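Local coordinates for uncharacterized protein MJ0327 (PDB 2QTD) that is uncharacterized but, as a putative dinitrogenase-like protein with a ribonuclease H-like fold, may bind an iron-molybdenum cofactor or a related metal cluster, at residues A[5-16]-A[84-94]. Numbering follows the deposited sequence.
Sequences MKVAISMDVDKI and GDDVDKNISLF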
HETATM    1  N   MSE A   5      -6.646 -10.691  -1.225  1.00 27.48           N
HETATM    2  CA  MSE A   5      -6.048  -9.542  -1.926  0.50 27.02           C
HETATM    3  C   MSE A   5      -4.555  -9.386  -1.671  1.00 25.29           C
HETATM    4  O   MSE A   5      -4.055  -9.825  -0.655  1.00 24.37           O
HETATM    5  CB  MSE A   5      -6.736  -8.255  -1.456  0.50 28.04           C
HETATM    6  CG  MSE A   5      -8.201  -8.108  -1.882  0.50 25.15           C
HETATM    7 SE   MSE A   5      -8.835  -6.425  -1.178  0.37 28.52          SE
HETATM    8  CE  MSE A   5      -8.370  -5.211  -2.621  0.50 22.28           C
ATOM      9  N   LYS A   6      -3.878  -8.695  -2.583  1.00 23.59           N
ATOM     10  CA  LYS A   6      -2.498  -8.287  -2.414  1.00 20.81           C
ATOM     11  C   LYS A   6      -2.513  -6.748  -2.215  1.00 16.07           C
ATOM     12  O   LYS A   6      -3.137  -6.040  -2.992  1.00 18.40           O
ATOM     13  CB  LYS A   6      -1.686  -8.658  -3.665  1.00 18.40           C
ATOM     14  CG  LYS A   6      -0.217  -8.359  -3.588  1.00 26.49           C
ATOM     15  CD  LYS A   6       0.527  -8.590  -4.907  1.00 25.62           C
ATOM     16  CE  LYS A   6       0.442 -10.008  -5.409  1.00 31.31           C
ATOM     17  NZ  LYS A   6       1.479 -10.309  -6.462  1.00 26.17           N
ATOM     18  N   VAL A   7      -1.856  -6.290  -1.151  1.00 15.73           N
ATOM     19  CA  VAL A   7      -1.875  -4.866  -0.779  1.00 17.37           C
ATOM     20  C   VAL A   7      -0.445  -4.379  -0.660  1.00 17.00           C
ATOM     21  O   VAL A   7       0.398  -5.021  -0.014  1.00 16.41           O
ATOM     22  CB  VAL A   7      -2.616  -4.617   0.543  1.00 17.55           C
ATOM     23  CG1 VAL A   7      -2.693  -3.097   0.835  1.00 18.36           C
ATOM     24  CG2 VAL A   7      -4.042  -5.304   0.541  1.00 16.84           C
ATOM     25  N   ALA A   8      -0.158  -3.278  -1.319  1.00 16.86           N
ATOM     26  CA  ALA A   8       1.164  -2.584  -1.131  1.00 17.93           C
ATOM     27  C   ALA A   8       1.083  -1.412  -0.123  1.00 21.57           C
ATOM     28  O   ALA A   8       0.231  -0.537  -0.232  1.00 21.13           O
ATOM     29  CB  ALA A   8       1.722  -2.138  -2.484  1.00 20.31           C
ATOM     30  N   ILE A   9       1.986  -1.413   0.839  1.00 20.88           N
ATOM     31  CA  ILE A   9       2.053  -0.372   1.900  1.00 20.13           C
ATOM     32  C   ILE A   9       3.357   0.371   1.819  1.00 19.61           C
ATOM     33  O   ILE A   9       4.444  -0.245   1.852  1.00 20.49           O
ATOM     34  CB  ILE A   9       1.878  -0.980   3.309  1.00 22.88           C
ATOM     35  CG1 ILE A   9       0.680  -1.945   3.285  1.00 23.84           C
ATOM     36  CG2 ILE A   9       1.794   0.178   4.370  1.00 22.41           C
ATOM     37  CD1 ILE A   9       0.320  -2.616   4.541  1.00 25.89           C
ATOM     38  N   SER A  10       3.279   1.706   1.805  1.00 17.48           N
ATOM     39  CA  SER A  10       4.487   2.534   1.708  1.00 17.02           C
ATOM     40  C   SER A  10       5.132   2.623   3.098  1.00 18.64           C
ATOM     41  O   SER A  10       4.556   3.180   4.016  1.00 19.78           O
ATOM     42  CB  SER A  10       4.064   3.889   1.191  1.00 19.44           C
ATOM     43  OG  SER A  10       3.150   4.509   2.075  1.00 20.59           O
HETATM   44  N   MSE A  11       6.333   2.058   3.225  1.00 18.88           N
HETATM   45  CA  MSE A  11       7.000   1.888   4.528  1.00 20.34           C
HETATM   46  C   MSE A  11       8.334   2.627   4.687  1.00 21.92           C
HETATM   47  O   MSE A  11       9.185   2.662   3.794  1.00 19.52           O
HETATM   48  CB  MSE A  11       7.248   0.396   4.821  1.00 21.98           C
HETATM   49  CG  MSE A  11       5.976  -0.433   5.005  1.00 20.97           C
HETATM   50 SE   MSE A  11       5.004   0.127   6.600  0.75 21.34          SE
HETATM   51  CE  MSE A  11       6.366  -0.096   8.050  1.00 18.21           C
ATOM     52  N   ASP A  12       8.517   3.223   5.867  1.00 18.16           N
ATOM     53  CA  ASP A  12       9.867   3.562   6.381  1.00 20.10           C
ATOM     54  C   ASP A  12      10.303   2.424   7.314  1.00 20.85           C
ATOM     55  O   ASP A  12       9.525   1.523   7.609  1.00 20.17           O
ATOM     56  CB  ASP A  12       9.856   4.888   7.134  1.00 21.63           C
ATOM     57  CG  ASP A  12       9.763   6.098   6.215  1.00 26.86           C
ATOM     58  OD1 ASP A  12       9.967   6.003   4.983  1.00 22.88           O
ATOM     59  OD2 ASP A  12       9.519   7.173   6.752  1.00 25.99           O
ATOM     60  N   VAL A  13      11.539   2.451   7.789  1.00 19.78           N
ATOM     61  CA  VAL A  13      12.010   1.319   8.602  1.00 24.60           C
ATOM     62  C   VAL A  13      11.204   1.161   9.888  1.00 24.52           C
ATOM     63  O   VAL A  13      10.966   0.037  10.297  1.00 26.55           O
ATOM     64  CB  VAL A  13      13.554   1.335   8.903  1.00 23.96           C
ATOM     65  CG1 VAL A  13      14.332   1.312   7.611  1.00 26.61           C
ATOM     66  CG2 VAL A  13      13.977   2.516   9.803  1.00 23.98           C
ATOM     67  N   ASP A  14      10.724   2.277  10.449  1.00 25.35           N
ATOM     68  CA  ASP A  14      10.052   2.321  11.764  1.00 25.47           C
ATOM     69  C   ASP A  14       8.531   2.550  11.749  1.00 26.22           C
ATOM     70  O   ASP A  14       7.889   2.422  12.788  1.00 27.04           O
ATOM     71  CB  ASP A  14      10.754   3.353  12.689  1.00 24.48           C
ATOM     72  CG  ASP A  14      10.984   4.742  12.026  1.00 30.07           C
ATOM     73  OD1 ASP A  14      10.809   4.884  10.792  1.00 30.98           O
ATOM     74  OD2 ASP A  14      11.400   5.685  12.741  1.00 35.95           O
ATOM     75  N   LYS A  15       7.944   2.822  10.580  1.00 24.20           N
ATOM     76  CA  LYS A  15       6.561   3.306  10.489  1.00 24.13           C
ATOM     77  C   LYS A  15       6.138   3.411   9.033  1.00 22.30           C
ATOM     78  O   LYS A  15       6.997   3.374   8.141  1.00 18.42           O
ATOM     79  CB  LYS A  15       6.442   4.674  11.176  1.00 20.22           C
ATOM     80  CG  LYS A  15       7.423   5.708  10.657  1.00 24.95           C
ATOM     81  CD  LYS A  15       7.088   7.114  11.165  1.00 26.53           C
ATOM     82  CE  LYS A  15       7.923   8.184  10.424  1.00 34.77           C
ATOM     83  NZ  LYS A  15       7.246   9.519  10.453  1.00 40.49           N
ATOM     84  N   ILE A  16       4.824   3.555   8.805  1.00 22.11           N
ATOM     85  CA  ILE A  16       4.284   3.925   7.512  1.00 21.06           C
ATOM     86  C   ILE A  16       4.890   5.287   7.177  1.00 21.73           C
ATOM     87  O   ILE A  16       4.968   6.172   8.056  1.00 15.59           O
ATOM     88  CB  ILE A  16       2.721   3.957   7.524  1.00 21.55           C
ATOM     89  CG1 ILE A  16       2.141   2.554   7.820  1.00 24.89           C
ATOM     90  CG2 ILE A  16       2.190   4.447   6.150  1.00 17.11           C
ATOM     91  CD1 ILE A  16       0.600   2.504   7.968  1.00 24.93           C
ATOM     92  N   GLY A  84      -2.596   6.933  11.110  1.00 22.71           N
ATOM     93  CA  GLY A  84      -1.404   6.782  11.918  1.00 24.41           C
ATOM     94  C   GLY A  84      -0.263   5.999  11.290  1.00 23.32           C
ATOM     95  O   GLY A  84      -0.266   5.706  10.113  1.00 26.53           O
ATOM     96  N   ASP A  85       0.684   5.635  12.140  1.00 24.72           N
ATOM     97  CA  ASP A  85       2.037   5.123  11.780  1.00 23.15           C
ATOM     98  C   ASP A  85       2.165   3.592  11.748  1.00 24.17           C
ATOM     99  O   ASP A  85       3.158   3.054  11.225  1.00 24.55           O
ATOM    100  CB  ASP A  85       3.060   5.628  12.849  1.00 20.28           C
ATOM    101  CG  ASP A  85       3.456   7.079  12.682  1.00 19.08           C
ATOM    102  OD1 ASP A  85       3.150   7.712  11.654  1.00 39.50           O
ATOM    103  OD2 ASP A  85       4.114   7.603  13.609  1.00 30.86           O
ATOM    104  N   ASP A  86       1.194   2.876  12.318  1.00 23.99           N
ATOM    105  CA  ASP A  86       1.368   1.457  12.656  1.00 21.88           C
ATOM    106  C   ASP A  86       0.804   0.588  11.523  1.00 21.82           C
ATOM    107  O   ASP A  86      -0.398   0.593  11.252  1.00 22.51           O
ATOM    108  CB  ASP A  86       0.689   1.186  14.012  1.00 23.28           C
ATOM    109  CG  ASP A  86       0.927  -0.208  14.529  1.00 25.63           C
ATOM    110  OD1 ASP A  86       0.643  -1.189  13.840  1.00 25.04           O
ATOM    111  OD2 ASP A  86       1.340  -0.322  15.699  1.00 36.31           O
ATOM    112  N   VAL A  87       1.699  -0.164  10.867  1.00 21.57           N
ATOM    113  CA  VAL A  87       1.326  -1.005   9.741  1.00 23.90           C
ATOM    114  C   VAL A  87       0.367  -2.142  10.131  1.00 21.72           C
ATOM    115  O   VAL A  87      -0.561  -2.443   9.391  1.00 22.59           O
ATOM    116  CB  VAL A  87       2.561  -1.522   8.966  1.00 25.67           C
ATOM    117  CG1 VAL A  87       3.418  -2.522   9.786  1.00 27.93           C
ATOM    118  CG2 VAL A  87       2.118  -2.111   7.622  1.00 25.92           C
ATOM    119  N   ASP A  88       0.544  -2.735  11.301  1.00 24.40           N
ATOM    120  CA  ASP A  88      -0.359  -3.838  11.674  1.00 22.87           C
ATOM    121  C   ASP A  88      -1.758  -3.333  11.952  1.00 22.72           C
ATOM    122  O   ASP A  88      -2.734  -3.973  11.507  1.00 22.97           O
ATOM    123  CB  ASP A  88       0.174  -4.638  12.857  1.00 24.18           C
ATOM    124  CG  ASP A  88       1.537  -5.276  12.581  1.00 24.55           C
ATOM    125  OD1 ASP A  88       1.764  -5.753  11.468  1.00 29.44           O
ATOM    126  OD2 ASP A  88       2.364  -5.276  13.514  1.00 32.48           O
ATOM    127  N   LYS A  89      -1.857  -2.208  12.672  1.00 22.31           N
ATOM    128  CA  LYS A  89      -3.150  -1.541  12.919  1.00 20.58           C
ATOM    129  C   LYS A  89      -3.854  -1.220  11.617  1.00 20.62           C
ATOM    130  O   LYS A  89      -5.040  -1.479  11.467  1.00 22.58           O
ATOM    131  CB  LYS A  89      -2.964  -0.245  13.709  1.00 21.13           C
ATOM    132  CG  LYS A  89      -4.262   0.451  14.080  1.00 25.91           C
ATOM    133  N   ASN A  90      -3.100  -0.679  10.666  1.00 19.82           N
ATOM    134  CA  ASN A  90      -3.656  -0.386   9.336  1.00 19.73           C
ATOM    135  C   ASN A  90      -4.096  -1.568   8.466  1.00 20.76           C
ATOM    136  O   ASN A  90      -5.099  -1.473   7.785  1.00 20.63           O
ATOM    137  CB  ASN A  90      -2.748   0.552   8.561  1.00 21.13           C
ATOM    138  CG  ASN A  90      -2.938   2.000   9.001  1.00 18.29           C
ATOM    139  OD1 ASN A  90      -3.779   2.708   8.432  1.00 23.33           O
ATOM    140  ND2 ASN A  90      -2.190   2.439  10.050  1.00 21.73           N
ATOM    141  N   ILE A  91      -3.351  -2.675   8.523  1.00 20.03           N
ATOM    142  CA  ILE A  91      -3.745  -3.897   7.866  1.00 21.95           C
ATOM    143  C   ILE A  91      -5.053  -4.372   8.473  1.00 19.69           C
ATOM    144  O   ILE A  91      -5.965  -4.728   7.732  1.00 21.05           O
ATOM    145  CB  ILE A  91      -2.652  -4.977   7.937  1.00 21.63           C
ATOM    146  CG1 ILE A  91      -1.482  -4.583   7.023  1.00 21.12           C
ATOM    147  CG2 ILE A  91      -3.216  -6.300   7.504  1.00 22.30           C
ATOM    148  CD1 ILE A  91      -0.157  -5.316   7.322  1.00 21.49           C
ATOM    149  N   SER A  92      -5.161  -4.357   9.805  1.00 19.70           N
ATOM    150  CA  SER A  92      -6.421  -4.704  10.480  0.50 20.88           C
ATOM    151  C   SER A  92      -7.592  -3.811  10.047  1.00 19.21           C
ATOM    152  O   SER A  92      -8.685  -4.313   9.739  1.00 21.51           O
ATOM    153  CB  SER A  92      -6.276  -4.650  12.013  0.50 20.03           C
ATOM    154  OG  SER A  92      -5.264  -5.527  12.470  0.50 24.49           O
ATOM    155  N   LEU A  93      -7.378  -2.489  10.051  1.00 19.90           N
ATOM    156  CA  LEU A  93      -8.398  -1.525   9.602  1.00 20.48           C
ATOM    157  C   LEU A  93      -8.820  -1.777   8.154  1.00 17.32           C
ATOM    158  O   LEU A  93     -10.005  -1.700   7.822  1.00 21.21           O
ATOM    159  CB  LEU A  93      -7.905  -0.087   9.791  1.00 18.73           C
ATOM    160  CG  LEU A  93      -7.807   0.427  11.244  1.00 23.69           C
ATOM    161  CD1 LEU A  93      -7.033   1.771  11.277  1.00 25.22           C
ATOM    162  CD2 LEU A  93      -9.189   0.597  11.862  1.00 24.70           C
ATOM    163  N   PHE A  94      -7.851  -2.106   7.305  1.00 20.36           N
ATOM    164  CA  PHE A  94      -8.092  -2.415   5.888  1.00 17.64           C
ATOM    165  C   PHE A  94      -9.048  -3.609   5.755  1.00 20.20           C
ATOM    166  O   PHE A  94     -10.082  -3.541   5.108  1.00 19.64           O
ATOM    167  CB  PHE A  94      -6.773  -2.667   5.139  1.00 20.58           C
ATOM    168  CG  PHE A  94      -6.961  -3.067   3.712  1.00 24.61           C
ATOM    169  CD1 PHE A  94      -7.193  -2.120   2.742  1.00 23.68           C
ATOM    170  CD2 PHE A  94      -7.024  -4.408   3.356  1.00 23.92           C
ATOM    171  CE1 PHE A  94      -7.417  -2.486   1.420  1.00 29.66           C
ATOM    172  CE2 PHE A  94      -7.269  -4.780   2.037  1.00 27.26           C
ATOM    173  CZ  PHE A  94      -7.434  -3.798   1.068  1.00 28.97           C
TER
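Ile16 and Asn90 meet where the loop after strand 5-11 passes the start of helix 87-94. The methyl CD1 of Ile16 lies 3.5 Å from ND2 of Asn90. ND2 donates to Asp86 O at 2.8 Å, nearly straight at 175°, from above the carbonyl plane. That oxygen lies in the amide plane of Asn90, and the bond fixes the rotation of the amide. Asp86 O also accepts from Asn90 N, so this carbonyl takes two N-H groups of one residue. Asn90 OD1 accepts from Glu83 N. A leucine in place of Asn90 would probably leave Glu83 N without this acceptor and Asp86 O without its side-chain donor, so the turn before the helix would be less firmly held. The loop itself is tied by Ile16 N to Asp85 O at 3.0 Å. Lys15 and Asp85 lie side by side, Lys15 CD 3.9 Å from Asp85 OD2; the salt bridge of Asp85 OD1 is with Lys63.

Farther along, the contact is apolar. Val87 has chi1 68°, which sets CG2 anti to the backbone N, and CG2 meets Ile9 CD1 at 3.6 Å. Met11 bends at chi2 and chi3, which brings SE against Val87 CB. Ile9 CD1 also touches CG1 of Ile91, the two side chains crossing at about a right angle. Val7 CG2 reaches Phe94 CE2 at 3.6 Å. SE of Met5, a selenomethionine, lies at the edge of the Phe94 ring, 3.7 Å from CZ, a Met-aromatic contact.

The helix packs on strand 5-11, the middle strand of the mixed sheet, at 150°, closer to antiparallel than parallel. Strands 25-32 and 59-62 flank it. Phe94 also touches Ile61 and meets Tyr80 of strand 78-81 edge-to-face.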